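Local coordinates for LPXTG cell wall surface protein (Streptococcus gordonii, PDB 4IGB) that is anchored to the streptococcal cell wall and probably acts as an adhesin, its N-terminal N1 and N2 domains making up the chain described here, at residues K91-Y96 with I168-G173; D279-L284 with L408-N413; T13-K18 with P310-L315; A303-P308 with N399-H404. One frame throughout, in Å; residues are numbered along the deposited sequence.

Contact 1 (K91-Y96 with I168-G173)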
loop_
_atom_site.group_PDB
_atom_site.type_symbol
_atom_site.label_atom_id
_atom_site.label_comp_id
_atom_site.label_asym_id
_atom_site.label_seq_id
_atom_site.Cartn_x
_atom_site.Cartn_y
_atom_site.Cartn_z
ATOM N N LYS D 91 10.626 -5.117 -12.038
ATOM C CA LYS D 91 9.682 -4.369 -12.867
ATOM C C LYS D 91 9.445 -2.947 -12.361
ATOM O O LYS D 91 9.293 -2.716 -11.156
ATOM C CB LYS D 91 8.347 -5.111 -12.957
ATOM C CG LYS D 91 8.436 -6.474 -13.632
ATOM C CD LYS D 91 7.050 -7.022 -13.937
ATOM C CE LYS D 91 7.130 -8.298 -14.762
ATOM N NZ LYS D 91 5.787 -8.912 -14.991
ATOM N N GLN D 92 9.406 -1.987 -13.280
ATOM C CA GLN D 92 9.117 -0.625 -12.884
ATOM C C GLN D 92 7.668 -0.541 -12.426
ATOM O O GLN D 92 6.780 -1.146 -13.027
ATOM C CB GLN D 92 9.383 0.357 -14.021
ATOM C CG GLN D 92 8.915 1.770 -13.728
ATOM C CD GLN D 92 9.087 2.697 -14.921
ATOM O OE1 GLN D 92 10.147 2.719 -15.569
ATOM N NE2 GLN D 92 8.044 3.464 -15.223
ATOM N N VAL D 93 7.438 0.198 -11.349
ATOM C CA VAL D 93 6.083 0.384 -10.845
ATOM C C VAL D 93 5.667 1.847 -10.998
ATOM O O VAL D 93 6.470 2.749 -10.775
ATOM C CB VAL D 93 5.977 -0.047 -9.368
ATOM C CG1 VAL D 93 4.563 0.111 -8.864
ATOM C CG2 VAL D 93 6.443 -1.497 -9.216
ATOM N N ASP D 94 4.417 2.069 -11.390
ATOM C CA ASP D 94 3.860 3.417 -11.481
ATOM C C ASP D 94 2.702 3.532 -10.500
ATOM O O ASP D 94 2.103 2.528 -10.149
ATOM C CB ASP D 94 3.291 3.670 -12.873
ATOM C CG ASP D 94 4.343 3.628 -13.965
ATOM O OD1 ASP D 94 5.532 3.889 -13.674
ATOM O OD2 ASP D 94 3.949 3.352 -15.126
ATOM N N ALA D 95 2.359 4.756 -10.097
ATOM C CA ALA D 95 1.152 4.975 -9.308
ATOM C C ALA D 95 0.128 5.846 -10.041
ATOM O O ALA D 95 0.481 6.800 -10.734
ATOM C CB ALA D 95 1.491 5.607 -7.964
ATOM N N TYR D 96 -1.143 5.503 -9.860
ATOM C CA TYR D 96 -2.246 6.328 -10.311
ATOM C C TYR D 96 -3.051 6.757 -9.095
ATOM O O TYR D 96 -3.350 5.943 -8.222
ATOM C CB TYR D 96 -3.101 5.560 -11.323
ATOM C CG TYR D 96 -2.317 5.242 -12.577
ATOM C CD1 TYR D 96 -1.470 4.147 -12.619
ATOM C CD2 TYR D 96 -2.387 6.066 -13.698
ATOM C CE1 TYR D 96 -0.731 3.861 -13.744
ATOM C CE2 TYR D 96 -1.655 5.782 -14.838
ATOM C CZ TYR D 96 -0.829 4.681 -14.847
ATOM O OH TYR D 96 -0.083 4.389 -15.952
ATOM N N ILE D 168 -1.388 0.934 -7.893
ATOM C CA ILE D 168 -0.041 0.753 -8.400
ATOM C C ILE D 168 -0.089 -0.256 -9.530
ATOM O O ILE D 168 -0.903 -1.183 -9.503
ATOM C CB ILE D 168 0.926 0.305 -7.308
ATOM C CG1 ILE D 168 0.405 -0.951 -6.599
ATOM C CG2 ILE D 168 1.115 1.429 -6.300
ATOM C CD1 ILE D 168 1.322 -1.403 -5.423
ATOM N N ARG D 169 0.765 -0.054 -10.533
ATOM C CA ARG D 169 0.790 -0.898 -11.720
ATOM C C ARG D 169 2.207 -1.125 -12.205
ATOM O O ARG D 169 3.037 -0.218 -12.160
ATOM C CB ARG D 169 0.021 -0.233 -12.862
ATOM C CG ARG D 169 -1.482 -0.274 -12.745
ATOM C CD ARG D 169 -2.100 0.102 -14.092
ATOM N NE ARG D 169 -3.024 1.223 -13.954
ATOM C CZ ARG D 169 -3.454 1.980 -14.961
ATOM N NH1 ARG D 169 -3.040 1.747 -16.206
ATOM N NH2 ARG D 169 -4.298 2.977 -14.722
ATOM N N TYR D 170 2.484 -2.329 -12.688
ATOM C CA TYR D 170 3.709 -2.549 -13.440
ATOM C C TYR D 170 3.652 -1.683 -14.696
ATOM O O TYR D 170 2.701 -1.775 -15.470
ATOM C CB TYR D 170 3.852 -4.024 -13.823
ATOM C CG TYR D 170 4.181 -4.944 -12.662
ATOM C CD1 TYR D 170 5.219 -4.649 -11.785
ATOM C CD2 TYR D 170 3.439 -6.094 -12.434
ATOM C CE1 TYR D 170 5.520 -5.487 -10.718
ATOM C CE2 TYR D 170 3.735 -6.944 -11.372
ATOM C CZ TYR D 170 4.770 -6.633 -10.517
ATOM O OH TYR D 170 5.057 -7.476 -9.465
ATOM N N ALA D 171 4.643 -0.824 -14.891
ATOM C CA ALA D 171 4.733 -0.066 -16.141
ATOM C C ALA D 171 4.653 -1.030 -17.341
ATOM O O ALA D 171 4.081 -0.704 -18.371
ATOM C CB ALA D 171 6.006 0.756 -16.182
ATOM N N ASP D 172 5.220 -2.220 -17.165
ATOM C CA ASP D 172 5.102 -3.361 -18.083
ATOM C C ASP D 172 3.785 -3.430 -18.832
ATOM O O ASP D 172 3.742 -3.723 -20.026
ATOM C CB ASP D 172 5.177 -4.663 -17.274
ATOM C CG ASP D 172 6.486 -5.368 -17.431
ATOM O OD1 ASP D 172 7.503 -4.685 -17.653
ATOM O OD2 ASP D 172 6.502 -6.609 -17.328
ATOM N N GLY D 173 2.707 -3.210 -18.098
ATOM C CA GLY D 173 1.382 -3.519 -18.584
ATOM C C GLY D 173 1.025 -4.940 -18.189
ATOM O O GLY D 173 -0.090 -5.397 -18.439
HETATM O O HOH W 1 7.116 -2.835 -15.544
HETATM O O HOH W 2 10.074 -3.000 -16.266
#
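The guanidinium of R169 lies flat on the ring of Y96, planes 13° apart and centres 3.7 Å from each other, a stacked cation-pi pair with NH2 over the middle of the ring. A salt bridge from NE of R169 to E167 probably helps to fix the rotation of the group. At the far end of the pairing K91 runs across the ring of Y170: its CD sits 3.7 Å from the ring centroid, 12° off the normal, a CH-pi contact. The extended lysine chain carries NZ past the ring to OD2 of D172, a salt bridge of 3.4 Å; T174 also bonds to both charged groups. Between these two pairs the backbones are antiparallel. D94 N donates to R169 O (2.8 Å, 171° at the hydrogen), R169 N returns a bond to D94 O (2.9 Å), and A171 N reaches Q92 O (2.9 Å). A water on Q92 O also joins D172. On the face of V93, A95 and I168, V93 CG1 meets I168 CB at 4.0 Å. This pairing joins strands 91-106 and 158-170 of the large N1 sheet; strand 72-88 flanks 91-106 on its other edge, while L273 and I275 of strand 268-275 cover A95 and I168.

Contact 2 (D279-L284 with L408-N413). With GOL (glycerol), chain U.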
loop_
_atom_site.group_PDB
_atom_site.type_symbol
_atom_site.label_atom_id
_atom_site.label_comp_id
_atom_site.label_asym_id
_atom_site.label_seq_id
_atom_site.Cartn_x
_atom_site.Cartn_y
_atom_site.Cartn_z
ATOM N N ASP D 279 11.932 -9.764 2.314
ATOM C CA ASP D 279 13.376 -9.681 2.157
ATOM C C ASP D 279 14.076 -10.385 3.313
ATOM O O ASP D 279 13.764 -10.138 4.476
ATOM C CB ASP D 279 13.804 -8.214 2.094
ATOM C CG ASP D 279 15.280 -8.046 1.803
ATOM O OD1 ASP D 279 15.953 -9.057 1.521
ATOM O OD2 ASP D 279 15.765 -6.899 1.858
ATOM N N PRO D 280 15.018 -11.265 2.990
ATOM C CA PRO D 280 15.394 -11.529 1.598
ATOM C C PRO D 280 14.415 -12.457 0.887
ATOM O O PRO D 280 13.581 -13.094 1.528
ATOM C CB PRO D 280 16.749 -12.219 1.738
ATOM C CG PRO D 280 16.667 -12.922 3.045
ATOM C CD PRO D 280 15.824 -12.052 3.940
ATOM N N ARG D 281 14.527 -12.525 -0.435
ATOM C CA ARG D 281 13.672 -13.389 -1.236
ATOM C C ARG D 281 14.142 -14.834 -1.142
ATOM O O ARG D 281 15.276 -15.102 -0.751
ATOM C CB ARG D 281 13.670 -12.937 -2.697
ATOM C CG ARG D 281 13.214 -11.504 -2.903
ATOM C CD ARG D 281 11.799 -11.448 -3.449
ATOM N NE ARG D 281 11.349 -10.076 -3.658
ATOM C CZ ARG D 281 10.399 -9.485 -2.944
ATOM N NH1 ARG D 281 9.791 -10.148 -1.969
ATOM N NH2 ARG D 281 10.052 -8.232 -3.204
ATOM N N PRO D 282 13.267 -15.764 -1.504
ATOM C CA PRO D 282 13.611 -17.186 -1.470
ATOM C C PRO D 282 14.847 -17.470 -2.314
ATOM O O PRO D 282 15.009 -16.886 -3.385
ATOM C CB PRO D 282 12.385 -17.855 -2.093
ATOM C CG PRO D 282 11.270 -16.919 -1.815
ATOM C CD PRO D 282 11.862 -15.544 -1.890
ATOM N N VAL D 283 15.710 -18.356 -1.831
ATOM C CA VAL D 283 16.914 -18.728 -2.559
ATOM C C VAL D 283 16.747 -20.120 -3.153
ATOM O O VAL D 283 16.383 -21.064 -2.453
ATOM C CB VAL D 283 18.159 -18.708 -1.654
ATOM C CG1 VAL D 283 19.350 -19.307 -2.381
ATOM C CG2 VAL D 283 18.463 -17.289 -1.197
ATOM N N LEU D 284 17.011 -20.243 -4.448
ATOM C CA LEU D 284 16.861 -21.519 -5.133
ATOM C C LEU D 284 18.147 -21.957 -5.824
ATOM O O LEU D 284 18.808 -21.162 -6.490
ATOM C CB LEU D 284 15.721 -21.444 -6.150
ATOM C CG LEU D 284 15.520 -22.664 -7.051
ATOM C CD1 LEU D 284 14.891 -23.809 -6.273
ATOM C CD2 LEU D 284 14.670 -22.303 -8.258
ATOM N N LEU D 408 0.248 -12.371 -0.506
ATOM C CA LEU D 408 1.487 -11.817 -1.062
ATOM C C LEU D 408 2.283 -12.876 -1.817
ATOM O O LEU D 408 2.153 -14.070 -1.558
ATOM C CB LEU D 408 2.384 -11.243 0.052
ATOM C CG LEU D 408 1.715 -10.313 1.058
ATOM C CD1 LEU D 408 2.709 -9.894 2.126
ATOM C CD2 LEU D 408 1.135 -9.101 0.356
ATOM N N SER D 409 3.155 -12.421 -2.709
ATOM C CA SER D 409 3.894 -13.313 -3.578
ATOM C C SER D 409 5.326 -12.824 -3.721
ATOM O O SER D 409 5.561 -11.635 -3.894
ATOM C CB SER D 409 3.224 -13.349 -4.956
ATOM O OG SER D 409 3.552 -14.543 -5.636
ATOM N N ALA D 410 6.279 -13.749 -3.647
ATOM C CA ALA D 410 7.680 -13.405 -3.823
ATOM C C ALA D 410 8.430 -14.511 -4.545
ATOM O O ALA D 410 8.615 -15.595 -4.009
ATOM C CB ALA D 410 8.326 -13.122 -2.476
ATOM N N PRO D 411 8.878 -14.236 -5.770
ATOM C CA PRO D 411 9.647 -15.226 -6.522
ATOM C C PRO D 411 11.045 -15.402 -5.937
ATOM O O PRO D 411 11.583 -14.466 -5.358
ATOM C CB PRO D 411 9.751 -14.588 -7.905
ATOM C CG PRO D 411 9.696 -13.108 -7.628
ATOM C CD PRO D 411 8.684 -12.989 -6.527
ATOM N N SER D 412 11.611 -16.597 -6.078
ATOM C CA SER D 412 13.009 -16.827 -5.780
ATOM C C SER D 412 13.832 -16.278 -6.938
ATOM O O SER D 412 13.289 -15.739 -7.894
ATOM C CB SER D 412 13.266 -18.325 -5.702
ATOM O OG SER D 412 13.129 -18.894 -6.999
ATOM N N ASN D 413 15.143 -16.432 -6.863
ATOM C CA ASN D 413 15.984 -16.166 -8.016
ATOM C C ASN D 413 15.734 -17.268 -9.041
ATOM O O ASN D 413 15.157 -18.307 -8.711
ATOM C CB ASN D 413 17.443 -16.223 -7.606
ATOM C CG ASN D 413 17.804 -17.555 -6.984
ATOM O OD1 ASN D 413 17.472 -17.819 -5.827
ATOM N ND2 ASN D 413 18.460 -18.411 -7.750
HETATM C C1 GOL U . 7.452 -7.544 -2.184
HETATM O O1 GOL U . 8.015 -8.619 -1.467
HETATM C C2 GOL U . 6.169 -8.068 -2.802
HETATM O O2 GOL U . 5.805 -9.223 -2.074
HETATM C C3 GOL U . 6.472 -8.473 -4.236
HETATM O O3 GOL U . 7.337 -9.590 -4.243
#
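The carboxamide of N413 grips both backbone polar atoms of L284. Its OD1 accepts from L284 N at 2.8 Å, with 166° at the hydrogen, and its ND2 donates to L284 O at 3.0 Å. The second bond is well aligned: L284 O receives it in the carbonyl plane on a lone pair, and the acceptor lies only 6° out of the amide plane. Two bonds to one residue fix the rotation of the amide, doing with a side chain what a neighbouring strand would do with its main chain. The torsion of N413 allows this, since CG stands between the backbone N and the carbonyl carbon (chi1 57°) and the amide is thereby swung across to L284. The hydroxyl of S412 is bonded within its own segment, OG donating to N413 O at 2.7 Å, and also accepts from V401 N. The CB of S412 packs on the ring of P282 (CB to CB 3.7 Å), and S412 CA makes a CA-H...O contact of 3.1 Å with P282 O. Farther back the R281 chain, bent at chi2, runs past P411 O, with CD 3.6 Å from that oxygen. NH1 then comes to 3.4 Å from A410 CB, beside a glycerol, probably from the crystallisation liquor, that hydrogen-bonds to S409 O. The contact lies at the N1-facing end of the N2 domain: N89 of N1 touches R281 and P411, strand 298-305 packs F305 and A303 on P282 and L284, and strand 397-405 pairs with A410 and S412.

Contact 3 (T13-K18 with P310-L315). With SO4 (sulfate ion), chain S.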
loop_
_atom_site.group_PDB
_atom_site.type_symbol
_atom_site.label_atom_id
_atom_site.label_comp_id
_atom_site.label_asym_id
_atom_site.label_seq_id
_atom_site.Cartn_x
_atom_site.Cartn_y
_atom_site.Cartn_z
ATOM N N THR D 13 7.470 1.700 13.141
ATOM C CA THR D 13 8.760 1.098 12.804
ATOM C C THR D 13 8.607 -0.131 11.887
ATOM O O THR D 13 9.477 -0.997 11.849
ATOM C CB THR D 13 9.554 0.669 14.073
ATOM O OG1 THR D 13 8.756 -0.227 14.852
ATOM C CG2 THR D 13 9.960 1.892 14.935
ATOM N N LEU D 14 7.492 -0.213 11.172
ATOM C CA LEU D 14 7.332 -1.222 10.124
ATOM C C LEU D 14 8.442 -1.029 9.109
ATOM O O LEU D 14 8.889 0.091 8.883
ATOM C CB LEU D 14 5.977 -1.066 9.417
ATOM C CG LEU D 14 4.706 -1.439 10.168
ATOM C CD1 LEU D 14 3.454 -1.021 9.377
ATOM C CD2 LEU D 14 4.705 -2.929 10.413
ATOM N N ASP D 15 8.886 -2.111 8.483
ATOM C CA ASP D 15 9.921 -1.987 7.470
ATOM C C ASP D 15 9.337 -2.238 6.073
ATOM O O ASP D 15 9.935 -2.922 5.250
ATOM C CB ASP D 15 11.080 -2.943 7.778
ATOM C CG ASP D 15 12.306 -2.691 6.899
ATOM O OD1 ASP D 15 13.086 -3.647 6.675
ATOM O OD2 ASP D 15 12.492 -1.543 6.437
ATOM N N ILE D 16 8.152 -1.689 5.826
ATOM C CA ILE D 16 7.511 -1.802 4.525
ATOM C C ILE D 16 8.172 -0.825 3.556
ATOM O O ILE D 16 8.860 0.099 3.982
ATOM C CB ILE D 16 5.974 -1.569 4.607
ATOM C CG1 ILE D 16 5.645 -0.182 5.154
ATOM C CG2 ILE D 16 5.312 -2.622 5.473
ATOM C CD1 ILE D 16 4.182 -0.008 5.497
ATOM N N ARG D 17 7.981 -1.040 2.256
ATOM C CA ARG D 17 8.608 -0.193 1.237
ATOM C C ARG D 17 7.701 0.981 0.854
ATOM O O ARG D 17 6.611 0.767 0.324
ATOM C CB ARG D 17 8.915 -1.017 -0.023
ATOM C CG ARG D 17 9.514 -0.192 -1.176
ATOM C CD ARG D 17 9.129 -0.714 -2.566
ATOM N NE ARG D 17 9.430 -2.136 -2.724
ATOM C CZ ARG D 17 10.618 -2.625 -3.072
ATOM N NH1 ARG D 17 11.637 -1.803 -3.307
ATOM N NH2 ARG D 17 10.790 -3.941 -3.180
ATOM N N LYS D 18 8.152 2.209 1.102
ATOM C CA LYS D 18 7.403 3.388 0.672
ATOM C C LYS D 18 7.762 3.795 -0.761
ATOM O O LYS D 18 8.924 4.044 -1.061
ATOM C CB LYS D 18 7.677 4.555 1.618
ATOM C CG LYS D 18 6.779 5.749 1.381
ATOM C CD LYS D 18 6.894 6.714 2.532
ATOM C CE LYS D 18 5.930 7.850 2.397
ATOM N NZ LYS D 18 6.031 8.763 3.575
ATOM N N PRO D 310 7.068 -10.830 11.045
ATOM C CA PRO D 310 5.798 -10.172 11.346
ATOM C C PRO D 310 6.076 -8.867 12.068
ATOM O O PRO D 310 6.924 -8.820 12.968
ATOM C CB PRO D 310 5.115 -11.151 12.299
ATOM C CG PRO D 310 5.736 -12.467 12.001
ATOM C CD PRO D 310 7.155 -12.175 11.641
ATOM N N GLY D 311 5.388 -7.809 11.660
ATOM C CA GLY D 311 5.549 -6.523 12.299
ATOM C C GLY D 311 6.747 -5.771 11.784
ATOM O O GLY D 311 7.005 -4.656 12.223
ATOM N N LYS D 312 7.486 -6.375 10.855
ATOM C CA LYS D 312 8.595 -5.680 10.206
ATOM C C LYS D 312 8.487 -5.755 8.674
ATOM O O LYS D 312 8.217 -4.754 8.007
ATOM C CB LYS D 312 9.936 -6.262 10.653
ATOM C CG LYS D 312 11.126 -5.666 9.898
ATOM C CD LYS D 312 12.374 -6.562 9.946
ATOM C CE LYS D 312 13.627 -5.781 9.570
ATOM N NZ LYS D 312 14.853 -6.621 9.695
ATOM N N ASP D 313 8.708 -6.948 8.128
ATOM C CA ASP D 313 8.646 -7.165 6.684
ATOM C C ASP D 313 7.196 -7.216 6.215
ATOM O O ASP D 313 6.868 -6.720 5.137
ATOM C CB ASP D 313 9.355 -8.472 6.302
ATOM C CG ASP D 313 10.798 -8.515 6.768
ATOM O OD1 ASP D 313 11.454 -7.455 6.742
ATOM O OD2 ASP D 313 11.270 -9.608 7.164
ATOM N N ILE D 314 6.346 -7.835 7.033
ATOM C CA ILE D 314 4.921 -7.979 6.743
ATOM C C ILE D 314 4.115 -7.517 7.953
ATOM O O ILE D 314 4.612 -7.535 9.076
ATOM C CB ILE D 314 4.538 -9.435 6.369
ATOM C CG1 ILE D 314 4.958 -10.418 7.476
ATOM C CG2 ILE D 314 5.195 -9.829 5.052
ATOM C CD1 ILE D 314 4.552 -11.867 7.199
ATOM N N LEU D 315 2.882 -7.090 7.704
ATOM C CA LEU D 315 2.022 -6.472 8.711
ATOM C C LEU D 315 1.768 -7.352 9.929
ATOM O O LEU D 315 1.673 -6.858 11.055
ATOM C CB LEU D 315 0.681 -6.076 8.076
ATOM C CG LEU D 315 0.504 -4.594 7.714
ATOM C CD1 LEU D 315 1.809 -3.917 7.308
ATOM C CD2 LEU D 315 -0.580 -4.397 6.666
HETATM S S SO4 S . 7.047 6.531 6.660
HETATM O O1 SO4 S . 7.121 7.338 5.454
HETATM O O2 SO4 S . 5.741 6.760 7.257
HETATM O O3 SO4 S . 7.198 5.111 6.344
HETATM O O4 SO4 S . 8.111 6.944 7.568
HETATM O O HOH W 3 7.178 -2.730 13.962
#
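K312, D15 and L14 bury the most surface here. K312 contributes both backbone and side chain: its carbonyl O accepts from D15 N at 2.8 Å, a bent bond (143° at the hydrogen). The aliphatic part of K312 then runs side by side with D15, pointing the same way, so that CG of K312 lies 3.5 Å from CB of D15. K312 has CG anti to its backbone N (chi1 174°) and an extended chain beyond it, consistent with its lying alongside D15. Their charged ends remain beyond salt-bridge range, with D15 OD1 and K312 NZ 4.6 Å apart. The carboxylate of D313 is also close to that of D15, 4.1 Å between the two OD1 atoms; the lysine probably eases this repulsion, and OD2 of D313 is bonded to V309 N. L14 divides its branches: CD2 rests against G311 O at 3.4 Å, whereas CD1 meets CD1 of L315 at 3.9 Å, the two leucines crossing at a slant. I16 adds CG2 to the same L315 methyl. G311 has a positive phi, which favours glycine in this turn, and its N bonds to I314 O. A water that donates to G311 O and accepts from T13 OG1 bridges the two loops. E276 takes the N-H of L315, and K277 bonds to D15 O, bringing the linker into the same junction. Such loop-to-loop docking is characteristic of an interdomain interface, here between the N1 and N2 domains of a modular surface protein.

Contact 4 (A303-P308 with N399-H404)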
loop_
_atom_site.group_PDB
_atom_site.type_symbol
_atom_site.label_atom_id
_atom_site.label_comp_id
_atom_site.label_asym_id
_atom_site.label_seq_id
_atom_site.Cartn_x
_atom_site.Cartn_y
_atom_site.Cartn_z
ATOM N N ALA D 303 15.261 -25.234 -2.381
ATOM C CA ALA D 303 14.670 -23.910 -2.270
ATOM C C ALA D 303 14.630 -23.523 -0.803
ATOM O O ALA D 303 14.057 -24.234 0.015
ATOM C CB ALA D 303 13.267 -23.895 -2.867
ATOM N N THR D 304 15.243 -22.400 -0.470
ATOM C CA THR D 304 15.272 -21.953 0.906
ATOM C C THR D 304 14.349 -20.756 1.096
ATOM O O THR D 304 14.608 -19.683 0.574
ATOM C CB THR D 304 16.704 -21.635 1.349
ATOM O OG1 THR D 304 17.486 -22.830 1.262
ATOM C CG2 THR D 304 16.731 -21.119 2.785
ATOM N N PHE D 305 13.266 -20.962 1.835
ATOM C CA PHE D 305 12.297 -19.918 2.075
ATOM C C PHE D 305 12.533 -19.317 3.456
ATOM O O PHE D 305 12.375 -19.984 4.476
ATOM C CB PHE D 305 10.875 -20.469 1.947
ATOM C CG PHE D 305 10.597 -21.117 0.608
ATOM C CD1 PHE D 305 10.907 -22.451 0.387
ATOM C CD2 PHE D 305 10.054 -20.384 -0.429
ATOM C CE1 PHE D 305 10.661 -23.043 -0.840
ATOM C CE2 PHE D 305 9.810 -20.973 -1.661
ATOM C CZ PHE D 305 10.118 -22.298 -1.862
ATOM N N LYS D 306 12.935 -18.056 3.477
ATOM C CA LYS D 306 13.137 -17.360 4.732
ATOM C C LYS D 306 11.769 -16.851 5.156
ATOM O O LYS D 306 11.034 -16.291 4.343
ATOM C CB LYS D 306 14.107 -16.194 4.541
ATOM C CG LYS D 306 14.704 -15.647 5.831
ATOM C CD LYS D 306 16.049 -16.293 6.148
ATOM C CE LYS D 306 16.599 -15.805 7.489
ATOM N NZ LYS D 306 17.820 -16.556 7.911
ATOM N N VAL D 307 11.411 -17.066 6.416
ATOM C CA VAL D 307 10.136 -16.582 6.920
ATOM C C VAL D 307 10.221 -15.094 7.231
ATOM O O VAL D 307 11.057 -14.674 8.032
ATOM C CB VAL D 307 9.722 -17.322 8.191
ATOM C CG1 VAL D 307 8.259 -17.030 8.509
ATOM C CG2 VAL D 307 9.958 -18.821 8.033
ATOM N N PRO D 308 9.355 -14.290 6.591
ATOM C CA PRO D 308 9.311 -12.842 6.815
ATOM C C PRO D 308 9.020 -12.537 8.282
ATOM O O PRO D 308 8.370 -13.328 8.955
ATOM C CB PRO D 308 8.132 -12.384 5.943
ATOM C CG PRO D 308 7.882 -13.520 4.989
ATOM C CD PRO D 308 8.259 -14.750 5.723
ATOM N N ASN D 399 14.393 -22.840 -13.991
ATOM C CA ASN D 399 13.486 -23.101 -12.891
ATOM C C ASN D 399 13.345 -21.896 -11.985
ATOM O O ASN D 399 14.222 -21.031 -11.941
ATOM C CB ASN D 399 13.910 -24.330 -12.082
ATOM C CG ASN D 399 12.900 -24.679 -10.997
ATOM O OD1 ASN D 399 13.178 -24.547 -9.804
ATOM N ND2 ASN D 399 11.708 -25.098 -11.413
ATOM N N THR D 400 12.224 -21.851 -11.275
ATOM C CA THR D 400 11.927 -20.788 -10.327
ATOM C C THR D 400 10.834 -21.280 -9.392
ATOM O O THR D 400 10.013 -22.112 -9.782
ATOM C CB THR D 400 11.440 -19.532 -11.043
ATOM O OG1 THR D 400 12.489 -19.028 -11.873
ATOM C CG2 THR D 400 11.048 -18.452 -10.043
ATOM N N VAL D 401 10.834 -20.789 -8.158
ATOM C CA VAL D 401 9.777 -21.121 -7.215
ATOM C C VAL D 401 9.196 -19.836 -6.678
ATOM O O VAL D 401 9.818 -18.778 -6.765
ATOM C CB VAL D 401 10.280 -21.984 -6.048
ATOM C CG1 VAL D 401 10.729 -23.345 -6.555
ATOM C CG2 VAL D 401 11.418 -21.285 -5.319
ATOM N N THR D 402 7.990 -19.920 -6.137
ATOM C CA THR D 402 7.350 -18.739 -5.618
ATOM C C THR D 402 6.819 -19.006 -4.226
ATOM O O THR D 402 6.194 -20.038 -3.974
ATOM C CB THR D 402 6.238 -18.256 -6.540
ATOM O OG1 THR D 402 6.771 -18.063 -7.852
ATOM C CG2 THR D 402 5.670 -16.939 -6.041
ATOM N N LEU D 403 7.115 -18.080 -3.319
ATOM C CA LEU D 403 6.615 -18.137 -1.954
ATOM C C LEU D 403 5.352 -17.316 -1.867
ATOM O O LEU D 403 5.309 -16.189 -2.350
ATOM C CB LEU D 403 7.649 -17.565 -0.985
ATOM C CG LEU D 403 7.147 -17.371 0.450
ATOM C CD1 LEU D 403 6.802 -18.725 1.075
ATOM C CD2 LEU D 403 8.188 -16.621 1.278
ATOM N N HIS D 404 4.323 -17.884 -1.252
ATOM C CA HIS D 404 3.090 -17.159 -0.991
ATOM C C HIS D 404 2.886 -17.019 0.517
ATOM O O HIS D 404 2.992 -17.991 1.259
ATOM C CB HIS D 404 1.886 -17.862 -1.619
ATOM C CG HIS D 404 1.828 -17.748 -3.114
ATOM N ND1 HIS D 404 1.117 -16.759 -3.759
ATOM C CD2 HIS D 404 2.392 -18.501 -4.089
ATOM C CE1 HIS D 404 1.252 -16.903 -5.067
ATOM N NE2 HIS D 404 2.019 -17.951 -5.294
#
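V401 is the first residue of 399-404 to touch the other segment. Its CG2, set between the backbone N and the carbonyl carbon, points into the gap and meets two partners: CB of A303 at 4.0 Å and CZ of F305 at 3.8 Å. The valine methyl approaches the phenyl ring obliquely, and Q325 of strand 321-326 lies against the same valine. T402 comes next and turns its CB away; its carbonyl O comes only loosely near the ring. The two strands here are not hydrogen-bonded neighbours: their axes stand 9.0 Å apart and run 20° from parallel, and the nearest CA pair, F305 with L403, is 7.2 Å apart. Such spacing is that of facing layers, in which apolar side chains from two parts of one curled N2 sheet fill the interior, in keeping with the beta-sandwich folds of the adhesin clan. L403 supplies the larger share of the segment's buried surface. Its CB lies at the edge of the F305 ring, near the ring plane, 3.7 Å from CD2, and its CD1 is 3.9 Å from the same carbon. CG of L403 is anti to the backbone N (chi1 171°); the side chain slides past that of F305 in the opposite direction, and CD2 carries on to 4.2 Å from K306 O. I321 of strand 321-326 packs on L403, while M323 of the same strand and I379 of strand 377-385 pack on F305.

In the fold
From the N terminus, residues 13-18 in N1 wait almost three hundred residues for their partner, 310-315 in N2, so contact 3 closes the longest loop and ties the two domains together. Contact 1 opens and closes wholly within that loop, joining two strands of the N1 sheet. Contact 2 starts at 279-284, before contact 3 has closed, and ends at 408-413 after it; the two therefore cross, and contact 4 crosses contact 3 likewise. Contact 4 lies between the segments of contact 2 along the chain. Their centres are about 5 Å apart, and both belong to one N2 sheet. P308 and I314 pack together, linking contact 4 to contact 3.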